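Local coordinates for protein TbpB (Actinobacillus pleuropneumoniae, PDB 3HOL) that probably serves as the surface lipoprotein of the bacterial transferrin receptor, capturing host transferrin so that its iron can be taken up, at residues G380-Q385 / N390-T395; K420-D423 / N428-F431. One frame throughout, in Å; residues are numbered along the deposited sequence.

Interaction 1 (G380-Q385 / N390-T395)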
loop_
_atom_site.group_PDB
_atom_site.type_symbol
_atom_site.label_atom_id
_atom_site.label_comp_id
_atom_site.label_asym_id
_atom_site.label_seq_id
_atom_site.Cartn_x
_atom_site.Cartn_y
_atom_site.Cartn_z
ATOM N N GLY A 380 8.055 -23.279 -11.160
ATOM C CA GLY A 380 7.204 -23.020 -10.006
ATOM C C GLY A 380 5.907 -23.769 -10.147
ATOM O O GLY A 380 5.879 -24.900 -10.657
ATOM N N THR A 381 4.826 -23.140 -9.695
ATOM C CA THR A 381 3.522 -23.778 -9.690
ATOM C C THR A 381 2.426 -22.715 -9.946
ATOM O O THR A 381 2.750 -21.574 -10.261
ATOM C CB THR A 381 3.329 -24.605 -8.399
ATOM O OG1 THR A 381 2.098 -25.310 -8.464
ATOM C CG2 THR A 381 3.340 -23.744 -7.123
ATOM N N TRP A 382 1.155 -23.085 -9.820
ATOM C CA TRP A 382 0.090 -22.149 -10.102
ATOM C C TRP A 382 -1.183 -22.559 -9.378
ATOM O O TRP A 382 -1.269 -23.658 -8.833
ATOM C CB TRP A 382 -0.091 -21.985 -11.620
ATOM C CG TRP A 382 -0.447 -23.243 -12.416
ATOM C CD1 TRP A 382 0.131 -24.490 -12.329
ATOM C CD2 TRP A 382 -1.453 -23.344 -13.439
ATOM N NE1 TRP A 382 -0.451 -25.359 -13.246
ATOM C CE2 TRP A 382 -1.437 -24.685 -13.922
ATOM C CE3 TRP A 382 -2.361 -22.426 -14.003
ATOM C CZ2 TRP A 382 -2.302 -25.123 -14.935
ATOM C CZ3 TRP A 382 -3.218 -22.853 -14.998
ATOM C CH2 TRP A 382 -3.188 -24.196 -15.460
ATOM N N ASP A 383 -2.125 -21.621 -9.305
ATOM C CA ASP A 383 -3.499 -21.823 -8.826
ATOM C C ASP A 383 -4.401 -21.274 -9.935
ATOM O O ASP A 383 -4.114 -20.218 -10.539
ATOM C CB ASP A 383 -3.774 -21.056 -7.518
ATOM C CG ASP A 383 -3.110 -21.672 -6.316
ATOM O OD1 ASP A 383 -3.533 -22.765 -5.887
ATOM O OD2 ASP A 383 -2.165 -21.059 -5.766
ATOM N N ALA A 384 -5.482 -21.992 -10.212
ATOM C CA ALA A 384 -6.322 -21.677 -11.346
ATOM C C ALA A 384 -7.668 -22.367 -11.241
ATOM O O ALA A 384 -7.823 -23.385 -10.558
ATOM C CB ALA A 384 -5.643 -22.076 -12.666
ATOM N N GLN A 385 -8.633 -21.792 -11.938
ATOM C CA GLN A 385 -9.882 -22.462 -12.199
ATOM C C GLN A 385 -10.249 -22.264 -13.654
ATOM O O GLN A 385 -10.116 -21.165 -14.207
ATOM C CB GLN A 385 -10.960 -21.941 -11.273
ATOM C CG GLN A 385 -12.220 -22.730 -11.345
ATOM C CD GLN A 385 -13.311 -22.053 -10.569
ATOM O OE1 GLN A 385 -13.203 -21.898 -9.360
ATOM N NE2 GLN A 385 -14.360 -21.627 -11.259
ATOM N N ASN A 390 -18.275 -28.073 -17.015
ATOM C CA ASN A 390 -17.666 -28.628 -15.809
ATOM C C ASN A 390 -16.717 -27.605 -15.167
ATOM O O ASN A 390 -16.444 -26.558 -15.760
ATOM C CB ASN A 390 -16.818 -29.841 -16.203
ATOM C CG ASN A 390 -17.624 -31.119 -16.347
ATOM O OD1 ASN A 390 -18.817 -31.176 -16.006
ATOM N ND2 ASN A 390 -16.974 -32.167 -16.843
ATOM N N ASN A 391 -16.186 -27.926 -13.986
ATOM C CA ASN A 391 -15.071 -27.163 -13.388
ATOM C C ASN A 391 -13.761 -27.965 -13.309
ATOM O O ASN A 391 -13.795 -29.199 -13.202
ATOM C CB ASN A 391 -15.417 -26.666 -11.975
ATOM C CG ASN A 391 -16.566 -25.696 -11.969
ATOM O OD1 ASN A 391 -16.621 -24.747 -12.772
ATOM N ND2 ASN A 391 -17.509 -25.919 -11.046
ATOM N N TRP A 392 -12.626 -27.258 -13.340
ATOM C CA TRP A 392 -11.286 -27.866 -13.246
ATOM C C TRP A 392 -10.420 -26.887 -12.470
ATOM O O TRP A 392 -10.586 -25.681 -12.637
ATOM C CB TRP A 392 -10.710 -28.060 -14.654
ATOM C CG TRP A 392 -9.283 -28.544 -14.749
ATOM C CD1 TRP A 392 -8.863 -29.844 -14.980
ATOM C CD2 TRP A 392 -8.075 -27.744 -14.690
ATOM N NE1 TRP A 392 -7.486 -29.891 -15.041
ATOM C CE2 TRP A 392 -6.980 -28.623 -14.866
ATOM C CE3 TRP A 392 -7.817 -26.373 -14.494
ATOM C CZ2 TRP A 392 -5.643 -28.179 -14.842
ATOM C CZ3 TRP A 392 -6.477 -25.933 -14.474
ATOM C CH2 TRP A 392 -5.417 -26.838 -14.648
ATOM N N VAL A 393 -9.512 -27.392 -11.641
ATOM C CA VAL A 393 -8.661 -26.529 -10.798
ATOM C C VAL A 393 -7.193 -26.979 -10.797
ATOM O O VAL A 393 -6.860 -28.178 -10.995
ATOM C CB VAL A 393 -9.155 -26.383 -9.317
ATOM C CG1 VAL A 393 -10.637 -25.935 -9.239
ATOM C CG2 VAL A 393 -8.955 -27.676 -8.519
ATOM N N ALA A 394 -6.327 -25.982 -10.647
ATOM C CA ALA A 394 -4.933 -26.169 -10.372
ATOM C C ALA A 394 -4.736 -25.683 -8.938
ATOM O O ALA A 394 -5.193 -24.597 -8.571
ATOM C CB ALA A 394 -4.100 -25.379 -11.350
ATOM N N THR A 395 -4.096 -26.510 -8.118
ATOM C CA THR A 395 -3.831 -26.160 -6.735
ATOM C C THR A 395 -2.341 -26.245 -6.433
ATOM O O THR A 395 -1.779 -27.322 -6.496
ATOM C CB THR A 395 -4.578 -27.106 -5.821
ATOM O OG1 THR A 395 -5.968 -26.946 -6.069
ATOM C CG2 THR A 395 -4.287 -26.803 -4.347
#
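A384 and A394 face each other as the antiparallel hydrogen-bonded pair of a β hairpin, and two backbone bonds join them. A384 N gives its hydrogen to A394 O at 3.1 Å, and A394 N returns one to A384 O at 3.0 Å. Weaker CA-H...O contacts flank this pair, among them D383 CA to A394 O at 3.3 Å. At Q385 and V393, the neighbouring non-hydrogen-bonded pair, CG of Q385 meets CG1 of V393 on the other face of the sheet.

Apolar packing gathers on the face of the two alanines. A394 CB sits over the six-membered ring of W382, 3.9 Å from its centroid, in a CH-π contact. With chi1 at 60°, CG of W382 stands between the backbone N and the carbonyl carbon, and the indole comes to lie under that methyl. The W392 indole meets W382 obliquely, CH2 to CH2 at 3.6 Å with the ring planes at 46°, and turns its edge toward both W382 and A384 CB, while F453 packs edge-to-face with it.

Among polar side chains, D383 OD1 lies beside T395 CA and accepts a hydrogen bond from A396 N. Strand 495-508 of the barrel lines one edge of strand 375-387, its A499 and F501 packing against W382; along the other, strand 405-411 pairs near G380 and strand 391-394 takes over farther on.

Interaction 2 (K420-D423 / N428-F431)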
loop_
_atom_site.group_PDB
_atom_site.type_symbol
_atom_site.label_atom_id
_atom_site.label_comp_id
_atom_site.label_asym_id
_atom_site.label_seq_id
_atom_site.Cartn_x
_atom_site.Cartn_y
_atom_site.Cartn_z
ATOM N N LYS A 420 5.011 -22.752 -19.806
ATOM C CA LYS A 420 4.162 -23.915 -19.841
ATOM C C LYS A 420 3.506 -24.078 -18.500
ATOM O O LYS A 420 4.178 -23.975 -17.468
ATOM C CB LYS A 420 5.004 -25.170 -20.127
ATOM C CG LYS A 420 5.659 -25.211 -21.505
ATOM C CD LYS A 420 6.648 -26.417 -21.547
ATOM C CE LYS A 420 6.923 -26.910 -22.960
ATOM N NZ LYS A 420 7.415 -25.798 -23.824
ATOM N N LEU A 421 2.200 -24.351 -18.485
ATOM C CA LEU A 421 1.534 -24.602 -17.216
ATOM C C LEU A 421 0.829 -25.927 -17.297
ATOM O O LEU A 421 0.070 -26.160 -18.254
ATOM C CB LEU A 421 0.546 -23.475 -16.850
ATOM C CG LEU A 421 1.154 -22.070 -16.742
ATOM C CD1 LEU A 421 1.034 -21.337 -18.073
ATOM C CD2 LEU A 421 0.494 -21.259 -15.611
ATOM N N PHE A 422 1.048 -26.770 -16.288
ATOM C CA PHE A 422 0.679 -28.213 -16.353
ATOM C C PHE A 422 -0.424 -28.582 -15.403
ATOM O O PHE A 422 -0.508 -28.027 -14.309
ATOM C CB PHE A 422 1.896 -29.116 -16.026
ATOM C CG PHE A 422 2.913 -29.174 -17.133
ATOM C CD1 PHE A 422 2.809 -30.149 -18.139
ATOM C CD2 PHE A 422 3.946 -28.237 -17.210
ATOM C CE1 PHE A 422 3.713 -30.184 -19.173
ATOM C CE2 PHE A 422 4.854 -28.269 -18.255
ATOM C CZ PHE A 422 4.750 -29.250 -19.234
ATOM N N ASP A 423 -1.258 -29.542 -15.832
ATOM C CA ASP A 423 -2.161 -30.257 -14.940
ATOM C C ASP A 423 -1.355 -31.332 -14.197
ATOM O O ASP A 423 -0.275 -31.748 -14.668
ATOM C CB ASP A 423 -3.291 -30.916 -15.739
ATOM C CG ASP A 423 -4.413 -31.437 -14.848
ATOM O OD1 ASP A 423 -4.325 -31.243 -13.630
ATOM O OD2 ASP A 423 -5.373 -32.019 -15.385
ATOM N N ASN A 428 1.443 -33.130 -21.558
ATOM C CA ASN A 428 1.635 -31.857 -22.228
ATOM C C ASN A 428 0.974 -30.737 -21.415
ATOM O O ASN A 428 0.020 -31.007 -20.671
ATOM C CB ASN A 428 1.027 -31.921 -23.607
ATOM C CG ASN A 428 1.714 -32.929 -24.500
ATOM O OD1 ASN A 428 1.059 -33.824 -25.052
ATOM N ND2 ASN A 428 3.030 -32.798 -24.651
ATOM N N PRO A 429 1.480 -29.497 -21.534
ATOM C CA PRO A 429 0.863 -28.492 -20.656
ATOM C C PRO A 429 -0.518 -28.128 -21.156
ATOM O O PRO A 429 -0.781 -28.187 -22.357
ATOM C CB PRO A 429 1.799 -27.294 -20.780
ATOM C CG PRO A 429 2.450 -27.452 -22.145
ATOM C CD PRO A 429 2.623 -28.945 -22.281
ATOM N N VAL A 430 -1.392 -27.729 -20.240
ATOM C CA VAL A 430 -2.701 -27.283 -20.630
ATOM C C VAL A 430 -2.690 -25.852 -21.190
ATOM O O VAL A 430 -3.533 -25.515 -22.046
ATOM C CB VAL A 430 -3.675 -27.403 -19.467
ATOM C CG1 VAL A 430 -3.888 -28.869 -19.138
ATOM C CG2 VAL A 430 -3.133 -26.681 -18.256
ATOM N N PHE A 431 -1.755 -25.014 -20.721
ATOM C CA PHE A 431 -1.599 -23.675 -21.291
ATOM C C PHE A 431 -0.153 -23.424 -21.642
ATOM O O PHE A 431 0.734 -23.870 -20.932
ATOM C CB PHE A 431 -2.032 -22.571 -20.304
ATOM C CG PHE A 431 -3.520 -22.480 -20.083
ATOM C CD1 PHE A 431 -4.343 -21.818 -20.996
ATOM C CD2 PHE A 431 -4.097 -23.037 -18.926
ATOM C CE1 PHE A 431 -5.739 -21.739 -20.775
ATOM C CE2 PHE A 431 -5.466 -22.965 -18.697
ATOM C CZ PHE A 431 -6.301 -22.312 -19.633
HETATM O O HOH W 1 -1.138 -30.904 -18.247
#
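One face of the F422 ring is covered by P429, whose CB stands 3.8 Å from the ring centroid, 11° off the normal, in a CH-π contact. The proline lies alongside the ring and points the same way, its CD reaching the rim at F422 CE1 (3.5 Å), where the N428 carbonyl carbon approaches obliquely. With CG anti to the carbonyl carbon (chi1 -74°), F422 carries its ring back to P429 although its CB starts away from it. P429 CB also touches the K420 chain, CB to CB at 3.9 Å.

Backbone bonds form a classic β bulge: V430 and F431 both face L421. L421 N donates to F431 O at 2.9 Å, while L421 O accepts F431 N at 3.3 Å and, weakly, V430 N. Farther along, a water links the two segments, accepting from D423 N at 2.8 Å and donating to N428 O. L421 CD1 packs on F431 CB.

The bulge lies where the connection between strands 416-421 and 431-438 of the C-terminal β barrel closes. F422 rests on R405 and E407 of strand 405-411, whereas L421 and F431 reach strands 375-387 and 495-508.

Overall arrangement
Following the chain from the N terminus, interaction 1 comes first: strand 375-387 turns back through a tight three-residue connection to pair with 391-394. Only after this hairpin has closed, and the chain has passed through strand 405-411, does interaction 2 close its own four-residue connection, between 420-423 and 428-431. The two loops are therefore in series, neither nested nor crossed, with centres about 10 Å apart. The two contacts nevertheless touch: W382 NE1 is probably hydrogen-bonded to the backbone O of F422, and W392 NE1 to the carboxylate OD2 of D423, while W382 packs on L421 and V430. Two sequence-local turns are thus joined through tryptophans within one sheet, that of the C-terminal β barrel.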